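Local coordinates for TraM protein (Plasmid R64, PDB 3WZ3), which is probably an inner-membrane component of a plasmid-encoded type IVB secretion system, present here as its periplasmic fragment, at residues Met66-Thr71 / Val96-Val101; Gly75-Gln80 / Trp90-Pro95; Glu115-Arg120 / Glu131-Ile136. One frame throughout, in Å; residues are numbered along the deposited sequence.

All three contacts lie in one antiparallel four-stranded sheet. Contacts 1 and 2 hold the same two strands, 67-82 and 88-101, with centres about 22 Å apart, and contact 2 is nested inside the loop closed by contact 1. Contact 3 joins strands 110-120 and 130-139 and is the most buried, with five of eleven touching residues buried and one exposed. Its centre is about 9 Å from that of the chain, against about 13 Å for the other two. Contact 1 sets aliphatic and selenomethionine side chains against helices. Contact 2 adds aromatic rings. Contact 3 carries a chain of charged and amide groups. Waters bridge side chains in contacts 2 and 3, which touch through T91 and T117.

Contact 1: Met66-Thr71 / Val96-Val101; sequences MNLTAT and VRMRLV
L68 overlaps L100 on the face of the sheet that meets the helices. The CD1 methyl of L68 lies 3.8 Å from CD2 of L100. The CG of L68 is anti to its backbone N (chi1 -177°), and this swings CD1 across toward the neighbouring strand. M66, a selenomethionine two residues earlier, reaches the same leucine. Its extended chain runs at about a right angle to L100 and places SE 3.9 Å from L100 CB. Further along, A70 and M98 form a close non-hydrogen-bonded pair, with A70 CB 3.7 Å from M98 CB. The chain of M98, also selenomethionine, then leads away toward F112 and F114 of strand 110-120.

The two segments are antiparallel partners in a beta hairpin, strands 67-82 and 88-101, within a domain of the NTF2 clan. N67/V101, T69/R99 and T71/R97 are its hydrogen-bonded pairs here, each with two backbone bonds. V101 N to N67 O is 2.8 Å and nearly straight at 171°. Helix 7-22 covers the face of L68, A70 and M98 through F22, and helix 57-64 adds I57, T60 and I61 over L100.

The other face carries N67, T69, T71, R97, R99 and V101. T71 and R97 lie side by side. T71 OG1 sits over one face of the R97 guanidinium, toward its rim, 3.7 Å from NH2. This is contact without a hydrogen bond; NH1 of R97 makes a salt bridge with E109. The NE of R99 bonds to the K107 carbonyl, and OD1 of N67 accepts from the backbone N of F26.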
loop_
_atom_site.group_PDB
_atom_site.type_symbol
_atom_site.label_atom_id
_atom_site.label_comp_id
_atom_site.label_asym_id
_atom_site.label_seq_id
_atom_site.Cartn_x
_atom_site.Cartn_y
_atom_site.Cartn_z
HETATM N N MSE A 66 12.869 -0.222 15.329
HETATM C CA MSE A 66 11.519 0.256 15.522
HETATM C C MSE A 66 10.562 -0.484 14.606
HETATM O O MSE A 66 10.932 -0.898 13.501
HETATM C CB MSE A 66 11.438 1.756 15.237
HETATM C CG MSE A 66 12.182 2.624 16.264
HETATM SE SE MSE A 66 11.862 4.518 15.908
HETATM C CE MSE A 66 12.553 5.274 17.565
ATOM N N ASN A 67 9.341 -0.665 15.081
ATOM C CA ASN A 67 8.288 -1.193 14.239
ATOM C C ASN A 67 7.607 -0.029 13.545
ATOM O O ASN A 67 7.652 1.095 14.037
ATOM C CB ASN A 67 7.254 -1.933 15.084
ATOM C CG ASN A 67 7.803 -3.214 15.696
ATOM O OD1 ASN A 67 8.762 -3.782 15.206
ATOM N ND2 ASN A 67 7.164 -3.682 16.760
ATOM N N LEU A 68 6.981 -0.295 12.403
ATOM C CA LEU A 68 6.111 0.690 11.766
ATOM C C LEU A 68 4.677 0.262 11.989
ATOM O O LEU A 68 4.333 -0.897 11.752
ATOM C CB LEU A 68 6.374 0.753 10.267
ATOM C CG LEU A 68 5.555 1.813 9.517
ATOM C CD1 LEU A 68 5.956 3.227 9.935
ATOM C CD2 LEU A 68 5.746 1.658 8.008
ATOM N N THR A 69 3.846 1.191 12.456
ATOM C CA THR A 69 2.429 0.936 12.649
ATOM C C THR A 69 1.650 1.912 11.784
ATOM O O THR A 69 2.104 3.020 11.533
ATOM C CB THR A 69 2.039 1.097 14.127
ATOM O OG1 THR A 69 2.185 2.467 14.509
ATOM C CG2 THR A 69 2.962 0.237 15.002
ATOM N N ALA A 70 0.487 1.492 11.308
ATOM C CA ALA A 70 -0.324 2.379 10.480
ATOM C C ALA A 70 -1.787 2.037 10.557
ATOM O O ALA A 70 -2.158 0.863 10.692
ATOM C CB ALA A 70 0.129 2.306 9.014
ATOM N N THR A 71 -2.603 3.076 10.407
ATOM C CA THR A 71 -4.047 2.918 10.355
ATOM C C THR A 71 -4.555 3.574 9.080
ATOM O O THR A 71 -4.222 4.721 8.799
ATOM C CB THR A 71 -4.728 3.565 11.565
ATOM O OG1 THR A 71 -4.295 2.914 12.770
ATOM C CG2 THR A 71 -6.246 3.417 11.448
ATOM N N VAL A 96 -4.040 7.707 5.435
ATOM C CA VAL A 96 -3.210 6.763 6.161
ATOM C C VAL A 96 -2.403 7.544 7.189
ATOM O O VAL A 96 -1.770 8.545 6.852
ATOM C CB VAL A 96 -2.236 6.035 5.218
ATOM C CG1 VAL A 96 -1.326 5.097 6.015
ATOM C CG2 VAL A 96 -3.012 5.283 4.152
ATOM N N ARG A 97 -2.444 7.106 8.441
ATOM C CA ARG A 97 -1.556 7.682 9.441
ATOM C C ARG A 97 -0.602 6.579 9.870
ATOM O O ARG A 97 -1.008 5.440 10.031
ATOM C CB ARG A 97 -2.342 8.258 10.629
ATOM C CG ARG A 97 -3.272 7.302 11.315
ATOM C CD ARG A 97 -4.147 8.051 12.342
ATOM N NE ARG A 97 -5.090 7.173 13.033
ATOM C CZ ARG A 97 -4.798 6.464 14.120
ATOM N NH1 ARG A 97 -3.584 6.525 14.650
ATOM N NH2 ARG A 97 -5.720 5.693 14.681
HETATM N N MSE A 98 0.670 6.912 10.008
HETATM C CA MSE A 98 1.656 5.897 10.385
HETATM C C MSE A 98 2.682 6.433 11.358
HETATM O O MSE A 98 2.911 7.637 11.448
HETATM C CB MSE A 98 2.329 5.298 9.143
HETATM C CG MSE A 98 3.229 6.238 8.380
HETATM SE SE MSE A 98 4.020 5.417 6.765
HETATM C CE MSE A 98 2.432 5.364 5.663
ATOM N N ARG A 99 3.302 5.525 12.093
ATOM C CA ARG A 99 4.218 5.941 13.146
ATOM C C ARG A 99 5.282 4.891 13.390
ATOM O O ARG A 99 4.972 3.709 13.478
ATOM C CB ARG A 99 3.445 6.197 14.447
ATOM C CG ARG A 99 4.307 6.874 15.505
ATOM C CD ARG A 99 3.511 7.181 16.748
ATOM N NE ARG A 99 4.203 8.180 17.556
ATOM C CZ ARG A 99 3.655 8.828 18.576
ATOM N NH1 ARG A 99 2.394 8.591 18.912
ATOM N NH2 ARG A 99 4.370 9.716 19.251
ATOM N N LEU A 100 6.530 5.331 13.503
ATOM C CA LEU A 100 7.621 4.449 13.913
ATOM C C LEU A 100 7.647 4.370 15.433
ATOM O O LEU A 100 7.691 5.402 16.103
ATOM C CB LEU A 100 8.948 4.956 13.339
ATOM C CG LEU A 100 9.082 4.758 11.828
ATOM C CD1 LEU A 100 10.130 5.702 11.213
ATOM C CD2 LEU A 100 9.395 3.294 11.533
ATOM N N VAL A 101 7.589 3.152 15.960
ATOM C CA VAL A 101 7.464 2.928 17.396
ATOM C C VAL A 101 8.526 1.955 17.890
ATOM O O VAL A 101 8.620 0.833 17.410
ATOM C CB VAL A 101 6.071 2.388 17.751
ATOM C CG1 VAL A 101 5.980 2.069 19.243
ATOM C CG2 VAL A 101 5.002 3.395 17.347
#

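Contact 2: Gly75-Gln80 / Trp90-Pro95; sequences GVLVRQ and WTFQYP
T91 and Q93 bury the most surface in this contact, and W90 comes close behind. T91 is bonded through both its backbone N and its carbonyl O. The N donates to R79 O at 2.8 Å, almost straight at 174°. The carbonyl O accepts from V78 N at 2.8 Å, and R79 N adds a weak bond to the same oxygen. The T91 and R79 side chains run side by side, joined by a water. It accepts from R79 NH1 in the guanidinium plane and is 2.7 Å from T91 OG1, which also bonds to T117 OG1 of strand 110-120.

Q93 pairs with V76 through two backbone bonds. Its extended chain crosses that of V78 at a slant, with Q93 CG 3.9 Å from V78 CG2. Its NE2 is held by E115.

W90 lies on the opposite face with L77 and F92. With its CG anti to the backbone N (chi1 -178°), L77 sets CD1 over one face of F92, 4.0 Å from the ring centroid, a CH-pi contact. L77 CD1 also packs on W90 CB at 3.9 Å, at the ring's edge. A second water accepts from W90 NE1 and donates to Q80 OE1. Their direct approach has a poor angle; Q80 OE1 also bonds to W88 NE1. Helix 7-22 packs on the aromatic face.

V78 and R79 both face T91: a classic beta bulge in an antiparallel hairpin.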
loop_
_atom_site.group_PDB
_atom_site.type_symbol
_atom_site.label_atom_id
_atom_site.label_comp_id
_atom_site.label_asym_id
_atom_site.label_seq_id
_atom_site.Cartn_x
_atom_site.Cartn_y
_atom_site.Cartn_z
ATOM N N GLY A 75 -11.723 5.129 2.698
ATOM C CA GLY A 75 -11.302 5.591 1.395
ATOM C C GLY A 75 -12.472 5.904 0.494
ATOM O O GLY A 75 -13.634 5.694 0.847
ATOM N N VAL A 76 -12.140 6.453 -0.667
ATOM C CA VAL A 76 -13.139 6.801 -1.675
ATOM C C VAL A 76 -12.645 6.482 -3.083
ATOM O O VAL A 76 -11.434 6.540 -3.371
ATOM C CB VAL A 76 -13.557 8.287 -1.634
ATOM C CG1 VAL A 76 -14.219 8.619 -0.287
ATOM C CG2 VAL A 76 -12.380 9.162 -1.908
ATOM N N LEU A 77 -13.578 6.146 -3.965
ATOM C CA LEU A 77 -13.291 6.036 -5.385
ATOM C C LEU A 77 -13.167 7.415 -6.019
ATOM O O LEU A 77 -14.075 8.259 -5.889
ATOM C CB LEU A 77 -14.401 5.255 -6.104
ATOM C CG LEU A 77 -14.121 5.065 -7.593
ATOM C CD1 LEU A 77 -13.116 3.946 -7.811
ATOM C CD2 LEU A 77 -15.427 4.754 -8.360
ATOM N N VAL A 78 -12.041 7.668 -6.672
ATOM C CA VAL A 78 -11.858 8.891 -7.448
ATOM C C VAL A 78 -12.494 8.712 -8.830
ATOM O O VAL A 78 -13.355 9.501 -9.229
ATOM C CB VAL A 78 -10.387 9.224 -7.613
ATOM C CG1 VAL A 78 -10.248 10.550 -8.348
ATOM C CG2 VAL A 78 -9.724 9.313 -6.247
ATOM N N ARG A 79 -12.104 7.656 -9.537
ATOM C CA ARG A 79 -12.602 7.376 -10.877
ATOM C C ARG A 79 -12.337 5.922 -11.217
ATOM O O ARG A 79 -11.563 5.232 -10.532
ATOM C CB ARG A 79 -11.914 8.268 -11.907
ATOM C CG ARG A 79 -10.465 7.864 -12.172
ATOM C CD ARG A 79 -9.793 8.727 -13.236
ATOM N NE ARG A 79 -9.849 10.133 -12.856
ATOM C CZ ARG A 79 -8.963 10.727 -12.065
ATOM N NH1 ARG A 79 -7.915 10.047 -11.603
ATOM N NH2 ARG A 79 -9.108 12.003 -11.749
ATOM N N GLN A 80 -12.998 5.446 -12.258
ATOM C CA GLN A 80 -12.770 4.110 -12.768
ATOM C C GLN A 80 -12.979 4.149 -14.259
ATOM O O GLN A 80 -13.530 5.120 -14.790
ATOM C CB GLN A 80 -13.707 3.098 -12.123
ATOM C CG GLN A 80 -15.209 3.366 -12.359
ATOM C CD GLN A 80 -16.053 2.299 -11.696
ATOM O OE1 GLN A 80 -15.784 1.110 -11.851
ATOM N NE2 GLN A 80 -17.041 2.712 -10.903
ATOM N N TRP A 90 -9.596 0.891 -11.237
ATOM C CA TRP A 90 -10.228 1.787 -10.284
ATOM C C TRP A 90 -9.117 2.587 -9.611
ATOM O O TRP A 90 -8.064 2.026 -9.271
ATOM C CB TRP A 90 -10.940 1.035 -9.168
ATOM C CG TRP A 90 -11.948 0.004 -9.544
ATOM C CD1 TRP A 90 -13.319 0.162 -9.567
ATOM C CD2 TRP A 90 -11.703 -1.374 -9.864
ATOM N NE1 TRP A 90 -13.925 -1.038 -9.896
ATOM C CE2 TRP A 90 -12.948 -1.983 -10.086
ATOM C CE3 TRP A 90 -10.544 -2.149 -9.996
ATOM C CZ2 TRP A 90 -13.072 -3.322 -10.410
ATOM C CZ3 TRP A 90 -10.678 -3.485 -10.329
ATOM C CH2 TRP A 90 -11.933 -4.054 -10.531
ATOM N N THR A 91 -9.334 3.881 -9.407
ATOM C CA THR A 91 -8.407 4.713 -8.636
ATOM C C THR A 91 -9.089 5.162 -7.350
ATOM O O THR A 91 -10.161 5.779 -7.386
ATOM C CB THR A 91 -7.967 5.926 -9.458
ATOM O OG1 THR A 91 -7.269 5.490 -10.633
ATOM C CG2 THR A 91 -7.067 6.861 -8.627
ATOM N N PHE A 92 -8.456 4.867 -6.216
ATOM C CA PHE A 92 -8.967 5.194 -4.893
ATOM C C PHE A 92 -8.006 6.106 -4.165
ATOM O O PHE A 92 -6.805 6.095 -4.420
ATOM C CB PHE A 92 -9.117 3.925 -4.028
ATOM C CG PHE A 92 -10.147 2.945 -4.535
ATOM C CD1 PHE A 92 -11.493 3.111 -4.249
ATOM C CD2 PHE A 92 -9.764 1.862 -5.293
ATOM C CE1 PHE A 92 -12.438 2.197 -4.724
ATOM C CE2 PHE A 92 -10.690 0.960 -5.762
ATOM C CZ PHE A 92 -12.029 1.132 -5.483
ATOM N N GLN A 93 -8.515 6.850 -3.198
ATOM C CA GLN A 93 -7.663 7.552 -2.245
ATOM C C GLN A 93 -8.063 7.192 -0.830
ATOM O O GLN A 93 -9.251 7.095 -0.523
ATOM C CB GLN A 93 -7.728 9.071 -2.462
ATOM C CG GLN A 93 -6.880 9.545 -3.658
ATOM C CD GLN A 93 -6.947 11.030 -3.875
ATOM O OE1 GLN A 93 -7.625 11.736 -3.133
ATOM N NE2 GLN A 93 -6.280 11.515 -4.916
ATOM N N TYR A 94 -7.067 6.964 0.027
ATOM C CA TYR A 94 -7.293 6.599 1.425
ATOM C C TYR A 94 -6.423 7.445 2.341
ATOM O O TYR A 94 -5.235 7.568 2.097
ATOM C CB TYR A 94 -6.861 5.144 1.682
ATOM C CG TYR A 94 -7.427 4.069 0.788
ATOM C CD1 TYR A 94 -6.856 3.821 -0.448
ATOM C CD2 TYR A 94 -8.463 3.231 1.223
ATOM C CE1 TYR A 94 -7.319 2.798 -1.265
ATOM C CE2 TYR A 94 -8.922 2.196 0.419
ATOM C CZ TYR A 94 -8.349 2.001 -0.818
ATOM O OH TYR A 94 -8.797 0.977 -1.632
ATOM N N PRO A 95 -6.987 7.965 3.432
ATOM C CA PRO A 95 -6.136 8.549 4.483
ATOM C C PRO A 95 -5.316 7.437 5.144
ATOM O O PRO A 95 -5.861 6.352 5.358
ATOM C CB PRO A 95 -7.149 9.115 5.496
ATOM C CG PRO A 95 -8.508 8.989 4.869
ATOM C CD PRO A 95 -8.414 7.958 3.795
HETATM O O HOH W 1 -6.708 7.526 -12.328
HETATM O O HOH W 2 -16.696 -1.209 -10.950
#

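Contact 3: Glu115-Arg120 / Glu131-Ile136; sequences EITIQR and EIRQMI
This contact is an antiparallel beta hairpin, strands 110-120 and 130-139, interrupted by a classic beta bulge. R133 and Q134 both face T117. T117 O takes a 2.8 Å bond from R133 N and a weak one from Q134 N, while T117 N donates to Q134 O. Regular two-bond pairs lie on either side, E115 with I136 and Q119 with E131.

The bulge turns R133 toward strand 110-120, and there its side chain meets Q119. The two chains cross at about a right angle. R133 NH1 donates to Q119 OE1 at 2.8 Å, with the oxygen close to the guanidinium plane but the donor tilted from the amide plane. CG of Q119 sits between its backbone N and carbonyl carbon (chi1 66°), and from there the extended chain reaches over strand 130-139. The other end of the same amide is used too. NE2 donates to E131 OE2 at 2.8 Å, on the anti lone pair of that oxygen, and the amide and carboxylate planes are 31° apart. The other carboxylate oxygen, OE1, forms a salt bridge with K126.

At the far end a water links three side chains. It donates to E115 OE1, accepts from Q134 NE2 and bonds to T117 OG1, which also bonds to T91 OG1 of strand 88-101. OE2 of E115 forms a salt bridge with R138.

The opposite face is apolar. I116 CG2 packs on I132 CG1 at 3.7 Å. I116 CD1 lies 3.3 Å from the methyl CE of selenomethionine M135, closer than usual carbon contact. F13, A17 and L18 of helix 7-22 cover I118, I132 and M135.

The Q119 amide is thus fixed in rotation: its oxygen faces a cation and its nitrogen an anion. The amide bridges R133 and E131. Its N-H and K126 together would probably favour the carboxylate form of E131.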
loop_
_atom_site.group_PDB
_atom_site.type_symbol
_atom_site.label_atom_id
_atom_site.label_comp_id
_atom_site.label_asym_id
_atom_site.label_seq_id
_atom_site.Cartn_x
_atom_site.Cartn_y
_atom_site.Cartn_z
ATOM N N GLU A 115 -2.940 7.494 -2.879
ATOM C CA GLU A 115 -3.703 7.181 -4.089
ATOM C C GLU A 115 -3.215 5.848 -4.629
ATOM O O GLU A 115 -2.007 5.637 -4.771
ATOM C CB GLU A 115 -3.553 8.278 -5.135
ATOM C CG GLU A 115 -4.366 7.997 -6.388
ATOM C CD GLU A 115 -4.179 9.063 -7.407
ATOM O OE1 GLU A 115 -3.878 8.734 -8.579
ATOM O OE2 GLU A 115 -4.301 10.252 -7.036
ATOM N N ILE A 116 -4.155 4.959 -4.914
ATOM C CA ILE A 116 -3.903 3.603 -5.352
ATOM C C ILE A 116 -4.718 3.361 -6.620
ATOM O O ILE A 116 -5.933 3.571 -6.608
ATOM C CB ILE A 116 -4.417 2.621 -4.256
ATOM C CG1 ILE A 116 -3.704 2.899 -2.929
ATOM C CG2 ILE A 116 -4.252 1.173 -4.690
ATOM C CD1 ILE A 116 -2.274 2.654 -3.027
ATOM N N THR A 117 -4.081 2.956 -7.713
ATOM C CA THR A 117 -4.821 2.488 -8.876
ATOM C C THR A 117 -4.686 0.973 -8.966
ATOM O O THR A 117 -3.564 0.435 -9.000
ATOM C CB THR A 117 -4.387 3.134 -10.186
ATOM O OG1 THR A 117 -4.685 4.538 -10.149
ATOM C CG2 THR A 117 -5.184 2.541 -11.341
ATOM N N ILE A 118 -5.829 0.304 -8.966
ATOM C CA ILE A 118 -5.925 -1.147 -9.016
ATOM C C ILE A 118 -6.406 -1.524 -10.400
ATOM O O ILE A 118 -7.372 -0.933 -10.908
ATOM C CB ILE A 118 -6.922 -1.650 -7.972
ATOM C CG1 ILE A 118 -6.393 -1.349 -6.575
ATOM C CG2 ILE A 118 -7.161 -3.162 -8.137
ATOM C CD1 ILE A 118 -7.420 -1.511 -5.473
ATOM N N GLN A 119 -5.736 -2.472 -11.041
ATOM C CA GLN A 119 -6.196 -2.970 -12.336
ATOM C C GLN A 119 -6.575 -4.443 -12.248
ATOM O O GLN A 119 -6.067 -5.177 -11.411
ATOM C CB GLN A 119 -5.129 -2.777 -13.422
ATOM C CG GLN A 119 -3.864 -3.614 -13.207
ATOM C CD GLN A 119 -2.759 -3.263 -14.199
ATOM O OE1 GLN A 119 -2.917 -2.377 -15.042
ATOM N NE2 GLN A 119 -1.639 -3.957 -14.106
ATOM N N ARG A 120 -7.468 -4.863 -13.137
ATOM C CA ARG A 120 -7.827 -6.263 -13.259
ATOM C C ARG A 120 -6.654 -7.077 -13.808
ATOM O O ARG A 120 -5.846 -6.575 -14.594
ATOM C CB ARG A 120 -9.020 -6.411 -14.209
ATOM C CG ARG A 120 -10.377 -6.047 -13.602
ATOM C CD ARG A 120 -10.767 -6.924 -12.385
ATOM N NE ARG A 120 -10.384 -8.327 -12.625
ATOM C CZ ARG A 120 -11.053 -9.166 -13.403
ATOM N NH1 ARG A 120 -12.199 -8.802 -13.981
ATOM N NH2 ARG A 120 -10.571 -10.389 -13.584
ATOM N N GLU A 131 -4.433 -6.234 -9.056
ATOM C CA GLU A 131 -3.135 -5.810 -8.534
ATOM C C GLU A 131 -3.046 -4.296 -8.579
ATOM O O GLU A 131 -3.675 -3.638 -9.421
ATOM C CB GLU A 131 -1.986 -6.445 -9.332
ATOM C CG GLU A 131 -1.826 -5.877 -10.704
ATOM C CD GLU A 131 -0.877 -6.664 -11.590
ATOM O OE1 GLU A 131 -0.264 -7.650 -11.108
ATOM O OE2 GLU A 131 -0.734 -6.296 -12.780
ATOM N N ILE A 132 -2.265 -3.730 -7.671
ATOM C CA ILE A 132 -2.033 -2.297 -7.647
ATOM C C ILE A 132 -0.971 -1.925 -8.672
ATOM O O ILE A 132 0.185 -2.362 -8.572
ATOM C CB ILE A 132 -1.558 -1.882 -6.245
ATOM C CG1 ILE A 132 -2.677 -2.136 -5.226
ATOM C CG2 ILE A 132 -1.105 -0.425 -6.261
ATOM C CD1 ILE A 132 -2.228 -2.010 -3.760
ATOM N N ARG A 133 -1.342 -1.105 -9.650
ATOM C CA ARG A 133 -0.384 -0.697 -10.677
ATOM C C ARG A 133 0.259 0.649 -10.430
ATOM O O ARG A 133 1.251 0.984 -11.083
ATOM C CB ARG A 133 -1.009 -0.702 -12.069
ATOM C CG ARG A 133 -2.176 0.237 -12.186
ATOM C CD ARG A 133 -2.624 0.407 -13.645
ATOM N NE ARG A 133 -1.742 1.282 -14.394
ATOM C CZ ARG A 133 -1.037 0.898 -15.454
ATOM N NH1 ARG A 133 -1.117 -0.356 -15.892
ATOM N NH2 ARG A 133 -0.244 1.766 -16.073
ATOM N N GLN A 134 -0.278 1.410 -9.477
ATOM C CA GLN A 134 0.300 2.703 -9.111
ATOM C C GLN A 134 -0.045 3.038 -7.681
ATOM O O GLN A 134 -1.181 2.845 -7.264
ATOM C CB GLN A 134 -0.193 3.824 -10.034
ATOM C CG GLN A 134 0.592 5.130 -9.829
ATOM C CD GLN A 134 0.287 6.174 -10.868
ATOM O OE1 GLN A 134 1.190 6.709 -11.515
ATOM N NE2 GLN A 134 -0.977 6.489 -11.024
HETATM N N MSE A 135 0.951 3.520 -6.936
HETATM C CA MSE A 135 0.790 3.950 -5.543
HETATM C C MSE A 135 1.494 5.283 -5.386
HETATM O O MSE A 135 2.679 5.410 -5.735
HETATM C CB MSE A 135 1.404 2.950 -4.567
HETATM C CG MSE A 135 1.352 3.426 -3.136
HETATM SE SE MSE A 135 1.895 2.040 -1.837
HETATM C CE MSE A 135 0.213 1.119 -1.564
ATOM N N ILE A 136 0.761 6.282 -4.907
ATOM C CA ILE A 136 1.302 7.630 -4.749
ATOM C C ILE A 136 0.947 8.128 -3.367
ATOM O O ILE A 136 -0.226 8.166 -2.999
ATOM C CB ILE A 136 0.685 8.618 -5.739
ATOM C CG1 ILE A 136 0.972 8.196 -7.182
ATOM C CG2 ILE A 136 1.215 10.034 -5.472
ATOM C CD1 ILE A 136 0.112 8.905 -8.207
HETATM O O HOH W 3 -2.977 6.242 -9.192
#